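Local coordinates for TolA protein (Vibrio cholerae, PDB 4G7X) that probably spans the periplasm as part of the Tol-Pal envelope system and uses its C-terminal domain, caught here with another protein, to bind partners, at residues Gln41-Ser46 and Lys119-Val124; Ile54-Ile59 and Ile131-Ala136; Cys74-Lys79 and Gly90-Leu95. All blocks are in the same frame, centred on the assembly; numbering follows the deposited sequence.

Contact 1: Gln41-Ser46 and Lys119-Val124; sequences QQFVTS and KDQPDV
Val-44 and Val-124 meet where the start of the short helix 122-128 packs against the long helix 38-62, a helix-helix contact at the surface of the domain. The apolar methyls make up the close-packed part. Val-44 CG2 lies 4.0 Å from Val-124 CG2, and that same Val-124 methyl, on a buried residue, also has Phe-43 CE2 at 4.1 Å. The CA atoms of the two valines are only 5.5 Å apart. Phe-43 has CG anti to its backbone N (chi1 176°), which carries the ring out to Gln-121, the N-cap residue of the short helix. There Gln-121 OE1 comes up to the edge of the ring, near its plane, 3.3 Å from CE2, with the ring and amide planes 63° apart. This is the more solvent-facing side: both residues are partly exposed, and no direct hydrogen bond joins the two segments. Beside the valine pair the contact turns polar. Asp-123 OD2 forms a salt bridge with Arg-40 of helix 38-62, and the same oxygen lies 3.5 Å from Val-44 CG2.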
loop_
_atom_site.group_PDB
_atom_site.type_symbol
_atom_site.label_atom_id
_atom_site.label_comp_id
_atom_site.label_asym_id
_atom_site.label_seq_id
_atom_site.Cartn_x
_atom_site.Cartn_y
_atom_site.Cartn_z
ATOM N N GLN B 41 16.767 -0.650 -22.407
ATOM C CA GLN B 41 15.981 0.517 -21.993
ATOM C C GLN B 41 14.599 0.534 -22.644
ATOM O O GLN B 41 13.609 0.858 -21.988
ATOM C CB GLN B 41 16.729 1.819 -22.278
ATOM C CG GLN B 41 17.960 2.021 -21.409
ATOM C CD GLN B 41 18.537 3.421 -21.507
ATOM O OE1 GLN B 41 18.024 4.277 -22.233
ATOM N NE2 GLN B 41 19.618 3.662 -20.775
ATOM N N GLN B 42 14.537 0.174 -23.926
ATOM C CA GLN B 42 13.265 0.077 -24.646
ATOM C C GLN B 42 12.355 -0.983 -24.035
ATOM O O GLN B 42 11.158 -0.754 -23.857
ATOM C CB GLN B 42 13.498 -0.216 -26.130
ATOM C CG GLN B 42 14.141 0.948 -26.863
ATOM C CD GLN B 42 14.254 0.737 -28.358
ATOM O OE1 GLN B 42 14.042 -0.364 -28.872
ATOM N NE2 GLN B 42 14.590 1.808 -29.070
ATOM N N PHE B 43 12.932 -2.135 -23.707
ATOM C CA PHE B 43 12.177 -3.223 -23.097
ATOM C C PHE B 43 11.620 -2.815 -21.735
ATOM O O PHE B 43 10.448 -3.053 -21.446
ATOM C CB PHE B 43 13.031 -4.487 -22.984
ATOM C CG PHE B 43 12.340 -5.624 -22.281
ATOM C CD1 PHE B 43 11.368 -6.377 -22.933
ATOM C CD2 PHE B 43 12.663 -5.942 -20.965
ATOM C CE1 PHE B 43 10.731 -7.429 -22.285
ATOM C CE2 PHE B 43 12.030 -6.990 -20.314
ATOM C CZ PHE B 43 11.065 -7.734 -20.976
ATOM N N VAL B 44 12.456 -2.187 -20.914
ATOM C CA VAL B 44 12.034 -1.736 -19.585
ATOM C C VAL B 44 10.905 -0.709 -19.690
ATOM O O VAL B 44 9.898 -0.821 -18.999
ATOM C CB VAL B 44 13.223 -1.199 -18.752
ATOM C CG1 VAL B 44 12.744 -0.601 -17.436
ATOM C CG2 VAL B 44 14.232 -2.308 -18.486
ATOM N N THR B 45 11.058 0.268 -20.579
ATOM C CA THR B 45 10.032 1.289 -20.780
ATOM C C THR B 45 8.702 0.652 -21.208
ATOM O O THR B 45 7.639 1.003 -20.686
ATOM C CB THR B 45 10.510 2.355 -21.788
ATOM O OG1 THR B 45 11.694 2.981 -21.276
ATOM C CG2 THR B 45 9.446 3.428 -22.021
ATOM N N SER B 46 8.773 -0.304 -22.132
ATOM C CA SER B 46 7.592 -1.027 -22.599
ATOM C C SER B 46 6.912 -1.796 -21.465
ATOM O O SER B 46 5.692 -1.730 -21.312
ATOM C CB SER B 46 7.964 -1.979 -23.742
ATOM O OG SER B 46 6.815 -2.615 -24.284
ATOM N N LYS B 119 8.885 -12.380 -14.013
ATOM C CA LYS B 119 9.858 -13.317 -13.467
ATOM C C LYS B 119 11.248 -13.041 -14.030
ATOM O O LYS B 119 11.413 -12.873 -15.242
ATOM C CB LYS B 119 9.438 -14.761 -13.759
ATOM N N ASP B 120 12.235 -12.978 -13.136
ATOM C CA ASP B 120 13.650 -12.794 -13.496
ATOM C C ASP B 120 13.919 -11.569 -14.381
ATOM O O ASP B 120 14.696 -11.635 -15.339
ATOM C CB ASP B 120 14.222 -14.072 -14.129
ATOM N N GLN B 121 13.271 -10.454 -14.052
ATOM C CA GLN B 121 13.530 -9.178 -14.718
ATOM C C GLN B 121 13.746 -8.092 -13.661
ATOM O O GLN B 121 12.902 -7.204 -13.504
ATOM C CB GLN B 121 12.380 -8.807 -15.661
ATOM C CG GLN B 121 12.279 -9.681 -16.903
ATOM C CD GLN B 121 11.029 -9.418 -17.725
ATOM O OE1 GLN B 121 10.458 -8.324 -17.694
ATOM N NE2 GLN B 121 10.600 -10.424 -18.477
ATOM N N PRO B 122 14.882 -8.158 -12.932
ATOM C CA PRO B 122 15.092 -7.284 -11.771
ATOM C C PRO B 122 15.099 -5.788 -12.090
ATOM O O PRO B 122 14.649 -4.989 -11.265
ATOM C CB PRO B 122 16.455 -7.731 -11.225
ATOM C CG PRO B 122 17.136 -8.386 -12.376
ATOM C CD PRO B 122 16.044 -9.036 -13.170
ATOM N N ASP B 123 15.595 -5.412 -13.268
ATOM C CA ASP B 123 15.621 -4.001 -13.665
ATOM C C ASP B 123 14.212 -3.433 -13.860
ATOM O O ASP B 123 13.954 -2.275 -13.525
ATOM C CB ASP B 123 16.514 -3.765 -14.898
ATOM C CG ASP B 123 16.153 -4.651 -16.090
ATOM O OD1 ASP B 123 15.299 -5.554 -15.971
ATOM O OD2 ASP B 123 16.748 -4.436 -17.167
ATOM N N VAL B 124 13.309 -4.261 -14.383
ATOM C CA VAL B 124 11.900 -3.894 -14.530
ATOM C C VAL B 124 11.229 -3.794 -13.157
ATOM O O VAL B 124 10.493 -2.841 -12.886
ATOM C CB VAL B 124 11.142 -4.894 -15.437
ATOM C CG1 VAL B 124 9.656 -4.567 -15.493
ATOM C CG2 VAL B 124 11.735 -4.903 -16.841
#

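Contact 2: Ile54-Ile59 and Ile131-Ala136; sequences IYTQLI and INLTVA
The helix Ile-54 to Ile-59 crosses the strand 131-135 at an angle of -44° with 8.7 Å between their axes, and Thr-56 and Val-135 bring the backbones closest, CA to CA. This is the helix-on-sheet layer of the domain: helix 38-62 lies against the antiparallel sheet at its edge strand 130-135. Leu-133 sits in the middle of the packing. Its CD1 is wedged between two helix residues one turn apart, 3.8 Å from Tyr-55 CB and 3.9 Å from Ile-59 CD1. Further back along the strand, Ile-131 CG2 approaches the edge of the Tyr-55 ring. That ring is held from other sides as well, edge-to-face with Phe-115 and by a hydrogen bond from OH to Pro-116 O. At the opposite end Ile-59 CG2 faces the Val-135 methyls, a less certain contact because Val-135 was modelled in two conformations. One margin is polar. With chi1 at -54°, Thr-56 OG1 lies beside its own backbone N, near enough to hydrogen-bond Gly-52 O one turn back, while CG2 sits 3.4 Å from Thr-134 O. The amide of Thr-134 points off the outer side of the edge strand and is satisfied by a water, which accepts from Thr-134 N at 3.0 Å and donates to Thr-56 OG1 at 3.2 Å.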
loop_
_atom_site.group_PDB
_atom_site.type_symbol
_atom_site.label_atom_id
_atom_site.label_comp_id
_atom_site.label_asym_id
_atom_site.label_seq_id
_atom_site.Cartn_x
_atom_site.Cartn_y
_atom_site.Cartn_z
ATOM N N ILE B 54 -1.826 -2.853 -16.173
ATOM C CA ILE B 54 -2.360 -3.960 -15.378
ATOM C C ILE B 54 -2.745 -3.467 -13.979
ATOM O O ILE B 54 -3.847 -3.755 -13.497
ATOM C CB ILE B 54 -1.371 -5.150 -15.305
ATOM C CG1 ILE B 54 -1.275 -5.841 -16.675
ATOM C CG2 ILE B 54 -1.797 -6.151 -14.236
ATOM C CD1 ILE B 54 -0.107 -6.799 -16.826
ATOM N N TYR B 55 -1.854 -2.703 -13.349
ATOM C CA TYR B 55 -2.100 -2.177 -12.001
ATOM C C TYR B 55 -3.297 -1.236 -11.952
ATOM O O TYR B 55 -4.108 -1.300 -11.026
ATOM C CB TYR B 55 -0.866 -1.462 -11.442
ATOM C CG TYR B 55 0.388 -2.301 -11.303
ATOM C CD1 TYR B 55 0.348 -3.697 -11.359
ATOM C CD2 TYR B 55 1.615 -1.688 -11.078
ATOM C CE1 TYR B 55 1.505 -4.447 -11.230
ATOM C CE2 TYR B 55 2.774 -2.431 -10.933
ATOM C CZ TYR B 55 2.714 -3.805 -11.010
ATOM O OH TYR B 55 3.868 -4.537 -10.872
ATOM N N THR B 56 -3.401 -0.367 -12.955
ATOM C CA THR B 56 -4.483 0.606 -13.044
ATOM C C THR B 56 -5.835 -0.103 -13.194
ATOM O O THR B 56 -6.826 0.299 -12.575
ATOM C CB THR B 56 -4.231 1.608 -14.196
ATOM O OG1 THR B 56 -2.941 2.217 -14.036
ATOM C CG2 THR B 56 -5.286 2.695 -14.202
ATOM N N GLN B 57 -5.861 -1.176 -13.984
ATOM C CA GLN B 57 -7.062 -1.998 -14.144
ATOM C C GLN B 57 -7.457 -2.694 -12.840
ATOM O O GLN B 57 -8.637 -2.735 -12.489
ATOM C CB GLN B 57 -6.881 -3.012 -15.285
ATOM C CG GLN B 57 -7.964 -4.085 -15.395
ATOM C CD GLN B 57 -9.323 -3.551 -15.819
ATOM O OE1 GLN B 57 -9.437 -2.467 -16.392
ATOM N NE2 GLN B 57 -10.367 -4.325 -15.543
ATOM N N LEU B 58 -6.472 -3.224 -12.116
ATOM C CA LEU B 58 -6.745 -3.866 -10.828
ATOM C C LEU B 58 -7.384 -2.890 -9.842
ATOM O O LEU B 58 -8.315 -3.252 -9.119
ATOM C CB LEU B 58 -5.475 -4.479 -10.231
ATOM C CG LEU B 58 -4.977 -5.769 -10.893
ATOM C CD1 LEU B 58 -3.580 -6.113 -10.401
ATOM C CD2 LEU B 58 -5.940 -6.923 -10.651
ATOM N N ILE B 59 -6.889 -1.656 -9.829
ATOM C CA ILE B 59 -7.438 -0.618 -8.958
ATOM C C ILE B 59 -8.852 -0.243 -9.406
ATOM O O ILE B 59 -9.768 -0.164 -8.585
ATOM C CB ILE B 59 -6.518 0.621 -8.911
ATOM C CG1 ILE B 59 -5.165 0.237 -8.300
ATOM C CG2 ILE B 59 -7.167 1.756 -8.121
ATOM C CD1 ILE B 59 -4.051 1.215 -8.593
ATOM N N ILE B 131 6.042 3.413 -8.624
ATOM C CA ILE B 131 5.357 3.709 -9.885
ATOM C C ILE B 131 4.223 4.727 -9.736
ATOM O O ILE B 131 3.395 4.627 -8.826
ATOM C CB ILE B 131 4.862 2.399 -10.560
ATOM C CG1 ILE B 131 4.325 2.666 -11.969
ATOM C CG2 ILE B 131 3.844 1.668 -9.685
ATOM C CD1 ILE B 131 4.120 1.418 -12.803
ATOM N N ASN B 132 4.205 5.709 -10.633
ATOM C CA ASN B 132 3.131 6.691 -10.694
ATOM C C ASN B 132 2.013 6.216 -11.604
ATOM O O ASN B 132 2.261 5.782 -12.732
ATOM C CB ASN B 132 3.654 8.040 -11.186
ATOM C CG ASN B 132 4.676 8.651 -10.251
ATOM O OD1 ASN B 132 4.627 8.453 -9.035
ATOM N ND2 ASN B 132 5.614 9.406 -10.817
ATOM N N LEU B 133 0.782 6.283 -11.103
ATOM C CA LEU B 133 -0.393 5.851 -11.857
ATOM C C LEU B 133 -1.481 6.916 -11.833
ATOM O O LEU B 133 -1.575 7.700 -10.889
ATOM C CB LEU B 133 -0.956 4.542 -11.289
ATOM C CG LEU B 133 -0.055 3.307 -11.167
ATOM C CD1 LEU B 133 -0.816 2.180 -10.490
ATOM C CD2 LEU B 133 0.494 2.853 -12.513
ATOM N N THR B 134 -2.292 6.938 -12.884
ATOM C CA THR B 134 -3.464 7.797 -12.928
ATOM C C THR B 134 -4.721 6.935 -12.904
ATOM O O THR B 134 -4.922 6.081 -13.775
ATOM C CB THR B 134 -3.445 8.711 -14.171
ATOM O OG1 THR B 134 -2.274 9.533 -14.129
ATOM C CG2 THR B 134 -4.679 9.605 -14.214
ATOM N N VAL B 135 -5.538 7.153 -11.879
ATOM C CA VAL B 135 -6.753 6.390 -11.677
ATOM C C VAL B 135 -7.962 7.230 -12.056
ATOM O O VAL B 135 -8.091 8.378 -11.631
ATOM C CB VAL B 135 -6.887 5.926 -10.214
ATOM C CG1 VAL B 135 -8.171 5.139 -10.020
ATOM C CG2 VAL B 135 -5.677 5.094 -9.811
ATOM N N ALA B 136 -8.834 6.655 -12.872
ATOM C CA ALA B 136 -10.067 7.310 -13.263
ATOM C C ALA B 136 -11.158 6.260 -13.380
ATOM O O ALA B 136 -10.866 5.081 -13.557
ATOM C CB ALA B 136 -9.886 8.039 -14.585
HETATM O O HOH W 1 -1.751 5.000 -15.105
#

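Contact 3: Cys74-Lys79 and Gly90-Leu95; sequences CRVNLK and GSLTVL
Asn-77 has CG anti to its backbone N (chi1 170°), while Ser-91 OG stands between its own N and carbonyl carbon (chi1 65°); these torsions bring both polar ends, with Thr-93 OG1, round a single water on one face of the sheet. The water donates to Asn-77 OD1 at 3.0 Å and lies 2.8 Å from Thr-93 OG1, a hydroxyl that also hydrogen-bonds a side chain of the other protein. Lys-79 bends at its last torsion and brings NZ to within 2.8 Å of Asn-77 OD1, coming from above the carbonyl plane. Asn-77 ND2 is taken by Asn-130 and Asn-132 of the next strand. Along the same face the Lys-79 chain runs past Ser-91 OG. Beyond Asn-77, Leu-95 CB sits over one face of the Arg-75 guanidinium, offset toward its rim, and Arg-75 NE pairs with Asp-96. The opposite face of the sheet, with Val-76, Leu-78, Leu-92 and Val-94, is apolar. In one of its two conformers, and so less certainly, Leu-92 CD2 packs 3.7 Å from Val-76 CB, and Val-94 CG1 reaches Cys-74 SG, whose disulfide to Cys-102 ties the strand to helix 99-110. The backbones pair regularly, with Asn-77 and Thr-93 exchanging hydrogen bonds in both directions, until Lys-79 O accepts from two successive amides, Gly-90 N at 2.7 Å and Ser-91 N at 3.1 Å. The arrangement is an antiparallel beta hairpin interrupted by a classic beta bulge, and its 86-95 strand continues the sheet into the other protein through Ser-91, Leu-92 and Thr-93.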
loop_
_atom_site.group_PDB
_atom_site.type_symbol
_atom_site.label_atom_id
_atom_site.label_comp_id
_atom_site.label_asym_id
_atom_site.label_seq_id
_atom_site.Cartn_x
_atom_site.Cartn_y
_atom_site.Cartn_z
ATOM N N CYS B 74 -7.453 10.693 -10.113
ATOM C CA CYS B 74 -6.594 10.745 -8.937
ATOM C C CYS B 74 -5.237 10.217 -9.361
ATOM O O CYS B 74 -5.132 9.097 -9.876
ATOM C CB CYS B 74 -7.138 9.905 -7.782
ATOM S SG CYS B 74 -6.199 10.131 -6.242
ATOM N N ARG B 75 -4.207 11.035 -9.176
ATOM C CA ARG B 75 -2.847 10.615 -9.476
ATOM C C ARG B 75 -2.193 10.148 -8.191
ATOM O O ARG B 75 -2.210 10.853 -7.179
ATOM C CB ARG B 75 -2.035 11.746 -10.113
ATOM C CG ARG B 75 -2.511 12.167 -11.498
ATOM C CD ARG B 75 -1.440 12.908 -12.292
ATOM N NE ARG B 75 -0.766 13.960 -11.526
ATOM C CZ ARG B 75 0.481 13.878 -11.056
ATOM N NH1 ARG B 75 1.216 12.790 -11.266
ATOM N NH2 ARG B 75 0.993 14.891 -10.369
ATOM N N VAL B 76 -1.622 8.952 -8.243
ATOM C CA VAL B 76 -1.017 8.330 -7.069
ATOM C C VAL B 76 0.381 7.803 -7.365
ATOM O O VAL B 76 0.757 7.599 -8.518
ATOM C CB VAL B 76 -1.886 7.174 -6.514
ATOM C CG1 VAL B 76 -3.249 7.688 -6.063
ATOM C CG2 VAL B 76 -2.026 6.051 -7.533
ATOM N N ASN B 77 1.151 7.604 -6.305
ATOM C CA ASN B 77 2.374 6.837 -6.395
ATOM C C ASN B 77 2.204 5.579 -5.561
ATOM O O ASN B 77 1.726 5.642 -4.421
ATOM C CB ASN B 77 3.563 7.653 -5.896
ATOM C CG ASN B 77 4.815 6.817 -5.744
ATOM O OD1 ASN B 77 5.102 6.308 -4.660
ATOM N ND2 ASN B 77 5.548 6.640 -6.835
ATOM N N LEU B 78 2.569 4.445 -6.155
ATOM C CA LEU B 78 2.592 3.160 -5.467
ATOM C C LEU B 78 4.020 2.762 -5.157
ATOM O O LEU B 78 4.887 2.797 -6.034
ATOM C CB LEU B 78 1.989 2.062 -6.341
ATOM C CG LEU B 78 0.481 1.874 -6.436
ATOM C CD1 LEU B 78 -0.160 3.093 -7.071
ATOM C CD2 LEU B 78 0.183 0.617 -7.236
ATOM N N LYS B 79 4.260 2.381 -3.909
ATOM C CA LYS B 79 5.481 1.677 -3.556
ATOM C C LYS B 79 5.077 0.249 -3.225
ATOM O O LYS B 79 4.218 0.019 -2.370
ATOM C CB LYS B 79 6.251 2.385 -2.442
ATOM C CG LYS B 79 6.857 3.686 -2.956
ATOM C CD LYS B 79 7.636 4.470 -1.922
ATOM C CE LYS B 79 8.418 5.588 -2.597
ATOM N NZ LYS B 79 7.547 6.610 -3.247
ATOM N N GLY B 90 3.090 -1.485 -0.389
ATOM C CA GLY B 90 3.923 -0.963 0.690
ATOM C C GLY B 90 3.393 0.376 1.165
ATOM O O GLY B 90 3.095 0.557 2.346
ATOM N N SER B 91 3.290 1.328 0.244
ATOM C CA SER B 91 2.657 2.612 0.551
ATOM C C SER B 91 1.983 3.230 -0.663
ATOM O O SER B 91 2.356 2.951 -1.802
ATOM C CB SER B 91 3.661 3.596 1.155
ATOM O OG SER B 91 4.672 3.925 0.222
ATOM N N LEU B 92 0.978 4.063 -0.403
ATOM C CA LEU B 92 0.263 4.800 -1.437
ATOM C C LEU B 92 0.350 6.286 -1.122
ATOM O O LEU B 92 0.006 6.708 -0.019
ATOM C CB LEU B 92 -1.206 4.362 -1.482
ATOM C CG LEU B 92 -2.109 4.850 -2.625
ATOM C CD1 LEU B 92 -2.407 6.340 -2.527
ATOM C CD2 LEU B 92 -1.519 4.507 -3.982
ATOM N N THR B 93 0.826 7.069 -2.085
ATOM C CA THR B 93 0.877 8.520 -1.936
ATOM C C THR B 93 -0.100 9.153 -2.912
ATOM O O THR B 93 -0.013 8.920 -4.118
ATOM C CB THR B 93 2.296 9.075 -2.163
ATOM O OG1 THR B 93 3.199 8.445 -1.250
ATOM C CG2 THR B 93 2.335 10.580 -1.920
ATOM N N VAL B 94 -1.042 9.929 -2.383
ATOM C CA VAL B 94 -1.970 10.679 -3.219
ATOM C C VAL B 94 -1.270 11.962 -3.662
ATOM O O VAL B 94 -0.921 12.804 -2.831
ATOM C CB VAL B 94 -3.285 10.994 -2.474
ATOM C CG1 VAL B 94 -4.173 11.902 -3.312
ATOM C CG2 VAL B 94 -4.027 9.715 -2.131
ATOM N N LEU B 95 -1.050 12.095 -4.967
ATOM C CA LEU B 95 -0.308 13.238 -5.505
ATOM C C LEU B 95 -1.225 14.441 -5.728
ATOM O O LEU B 95 -0.952 15.536 -5.226
ATOM C CB LEU B 95 0.454 12.844 -6.778
ATOM C CG LEU B 95 1.461 11.701 -6.594
ATOM C CD1 LEU B 95 1.987 11.226 -7.940
ATOM C CD2 LEU B 95 2.612 12.105 -5.680
HETATM O O HOH W 2 3.959 5.899 -1.964
#

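Contacts 1 and 2 both use helix 38-62, at points whose centres lie 18 Å apart, and their second partners, helix 122-128 and strand 130-135, follow each other in the chain. The C-terminal part thus follows the long helix in the same N-to-C direction. Contact 3, the hairpin, falls in sequence between the two halves of each. Its centre is 10 Å from that of contact 2, and they touch directly: Leu-78 N lies 2.8 Å from Ile-131 O, so strand 74-83 joins the helix-backed edge strand 130-135 to strand 86-95. Contact 1 stays apart at the periphery, about 10 Å from contact 3 between nearest atoms. One sheet therefore connects the packed helix to the strand that meets the other protein.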